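Local coordinates for putative HMP/thiamine permease protein YkoE (Bacillus subtilis, PDB 5EDL) that probably carries thiamine or its hydroxymethylpyrimidine precursor across the cell membrane, as the substrate-binding S component of an energy-coupling factor transporter, at residues I7-V12 and A55-K60. Sequence-based numbering, arbitrary orientation.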
loop_
_atom_site.group_PDB
_atom_site.type_symbol
_atom_site.label_atom_id
_atom_site.label_comp_id
_atom_site.label_asym_id
_atom_site.label_seq_id
_atom_site.Cartn_x
_atom_site.Cartn_y
_atom_site.Cartn_z
ATOM N N ILE A 7 -5.934 -15.945 1.923
ATOM C CA ILE A 7 -4.690 -16.051 1.179
ATOM C C ILE A 7 -5.011 -15.836 -0.305
ATOM O O ILE A 7 -4.353 -15.043 -0.984
ATOM C CB ILE A 7 -3.984 -17.414 1.433
ATOM C CG1 ILE A 7 -3.510 -17.498 2.889
ATOM C CG2 ILE A 7 -2.795 -17.590 0.505
ATOM C CD1 ILE A 7 -3.040 -18.886 3.320
ATOM N N VAL A 8 -6.061 -16.491 -0.784
ATOM C CA VAL A 8 -6.486 -16.356 -2.173
ATOM C C VAL A 8 -6.923 -14.940 -2.559
ATOM O O VAL A 8 -6.509 -14.439 -3.606
ATOM C CB VAL A 8 -7.639 -17.320 -2.503
ATOM C CG1 VAL A 8 -8.135 -17.082 -3.921
ATOM C CG2 VAL A 8 -7.195 -18.767 -2.331
ATOM N N ILE A 9 -7.762 -14.301 -1.743
ATOM C CA ILE A 9 -8.228 -12.946 -2.067
ATOM C C ILE A 9 -7.072 -11.942 -2.034
ATOM O O ILE A 9 -7.027 -10.986 -2.821
ATOM C CB ILE A 9 -9.332 -12.457 -1.109
ATOM C CG1 ILE A 9 -9.739 -11.034 -1.470
ATOM C CG2 ILE A 9 -8.849 -12.453 0.325
ATOM C CD1 ILE A 9 -10.629 -10.391 -0.456
ATOM N N MET A 10 -6.142 -12.162 -1.113
ATOM C CA MET A 10 -4.981 -11.299 -1.016
ATOM C C MET A 10 -4.174 -11.361 -2.314
ATOM O O MET A 10 -3.713 -10.344 -2.817
ATOM C CB MET A 10 -4.106 -11.678 0.178
ATOM C CG MET A 10 -2.877 -10.788 0.270
ATOM S SD MET A 10 -1.700 -11.200 1.551
ATOM C CE MET A 10 -1.359 -12.930 1.220
ATOM N N SER A 11 -4.039 -12.561 -2.864
ATOM C CA SER A 11 -3.313 -12.757 -4.111
ATOM C C SER A 11 -3.988 -12.076 -5.298
ATOM O O SER A 11 -3.318 -11.449 -6.120
ATOM C CB SER A 11 -3.154 -14.251 -4.400
ATOM O OG SER A 11 -2.358 -14.874 -3.412
ATOM N N VAL A 12 -5.308 -12.204 -5.409
ATOM C CA VAL A 12 -5.991 -11.575 -6.531
ATOM C C VAL A 12 -5.809 -10.061 -6.489
ATOM O O VAL A 12 -5.550 -9.444 -7.515
ATOM C CB VAL A 12 -7.496 -11.926 -6.576
ATOM C CG1 VAL A 12 -7.683 -13.435 -6.528
ATOM C CG2 VAL A 12 -8.248 -11.249 -5.456
ATOM N N ALA A 55 -4.162 -5.303 4.472
ATOM C CA ALA A 55 -4.190 -5.259 5.935
ATOM C C ALA A 55 -5.564 -4.816 6.440
ATOM O O ALA A 55 -6.139 -5.433 7.331
ATOM C CB ALA A 55 -3.106 -4.330 6.476
ATOM N N TYR A 56 -6.068 -3.732 5.865
ATOM C CA TYR A 56 -7.354 -3.176 6.277
ATOM C C TYR A 56 -8.501 -4.170 6.008
ATOM O O TYR A 56 -9.430 -4.288 6.809
ATOM C CB TYR A 56 -7.572 -1.837 5.562
ATOM C CG TYR A 56 -8.867 -1.100 5.850
ATOM C CD1 TYR A 56 -9.131 -0.552 7.098
ATOM C CD2 TYR A 56 -9.799 -0.919 4.848
ATOM C CE1 TYR A 56 -10.321 0.134 7.344
ATOM C CE2 TYR A 56 -10.975 -0.235 5.073
ATOM C CZ TYR A 56 -11.240 0.282 6.317
ATOM O OH TYR A 56 -12.408 0.959 6.495
ATOM N N MET A 57 -8.409 -4.919 4.914
ATOM C CA MET A 57 -9.442 -5.902 4.580
ATOM C C MET A 57 -9.370 -7.139 5.461
ATOM O O MET A 57 -10.387 -7.601 5.956
ATOM C CB MET A 57 -9.341 -6.352 3.120
ATOM C CG MET A 57 -9.813 -5.345 2.081
ATOM S SD MET A 57 -9.756 -6.110 0.431
ATOM C CE MET A 57 -9.760 -7.848 0.912
ATOM N N ILE A 58 -8.164 -7.674 5.639
ATOM C CA ILE A 58 -7.999 -9.003 6.213
ATOM C C ILE A 58 -7.679 -8.946 7.703
ATOM O O ILE A 58 -8.165 -9.765 8.479
ATOM C CB ILE A 58 -6.900 -9.785 5.463
ATOM C CG1 ILE A 58 -7.341 -10.024 4.017
ATOM C CG2 ILE A 58 -6.580 -11.086 6.189
ATOM C CD1 ILE A 58 -6.259 -10.595 3.121
ATOM N N ARG A 59 -6.862 -7.965 8.081
ATOM C CA ARG A 59 -6.602 -7.628 9.476
ATOM C C ARG A 59 -5.906 -8.760 10.231
ATOM O O ARG A 59 -6.220 -9.034 11.380
ATOM C CB ARG A 59 -7.917 -7.225 10.171
ATOM C CG ARG A 59 -8.581 -6.031 9.475
ATOM C CD ARG A 59 -9.737 -5.391 10.247
ATOM N NE ARG A 59 -10.174 -4.193 9.536
ATOM C CZ ARG A 59 -11.134 -3.371 9.929
ATOM N NH1 ARG A 59 -11.810 -3.607 11.043
ATOM N NH2 ARG A 59 -11.428 -2.311 9.189
ATOM N N LYS A 60 -4.943 -9.402 9.573
ATOM C CA LYS A 60 -4.151 -10.443 10.198
ATOM C C LYS A 60 -2.665 -10.192 9.889
ATOM O O LYS A 60 -2.341 -9.525 8.918
ATOM C CB LYS A 60 -4.601 -11.822 9.719
ATOM C CG LYS A 60 -6.058 -12.123 10.073
ATOM C CD LYS A 60 -6.491 -13.517 9.704
ATOM C CE LYS A 60 -7.930 -13.776 10.190
ATOM N NZ LYS A 60 -8.468 -15.065 9.700
#
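Ile-58 rests its CD1 against Met-10 and Ile-9 of helix 4-35, the core of a small, wholly apolar contact between the ends of two membrane helices. Walking along 55-60, Tyr-56 OH is hydrogen-bonded to Asp-167 of helix 140-170, and Tyr-56 O accepts a hydrogen bond from Arg-59 NE (2.8 Å). Met-57 follows, its unbranched chain long enough to send CE toward the CD1 end of Ile-9; the modelled gap there is too short to be trusted, and the exact placing of the two ends is doubtful. Leu-175 and Leu-180 also pack on this methionine. Ile-58 comes next: its CD1 lies 3.8 Å from Met-10 CB and 4.2 Å from Ile-9 CG2. CG1 stands anti to the carbonyl carbon (chi1 -65°), and the extended chi2 of 171° carries CD1 outward to that helix. Met-10 meets it with the base of its chain, while the rest leads away, and the side chain packs on Val-66 and Ser-67 of helix 63-77. At Arg-59 the helix ends with a positive phi of 64°, and the guanidinium, held through NE, makes a salt bridge with Glu-183. Lys-60 then sends its ammonium to Glu-6, a salt bridge that ties the chain just beyond helix 49-58 to the start of helix 4-35. The closest CA pair, Met-10 CA and Ile-58 CA, is 8.2 Å apart, a spacing bridged by a few apolar side chains in the transmembrane helix bundle of an ECF-transporter S component.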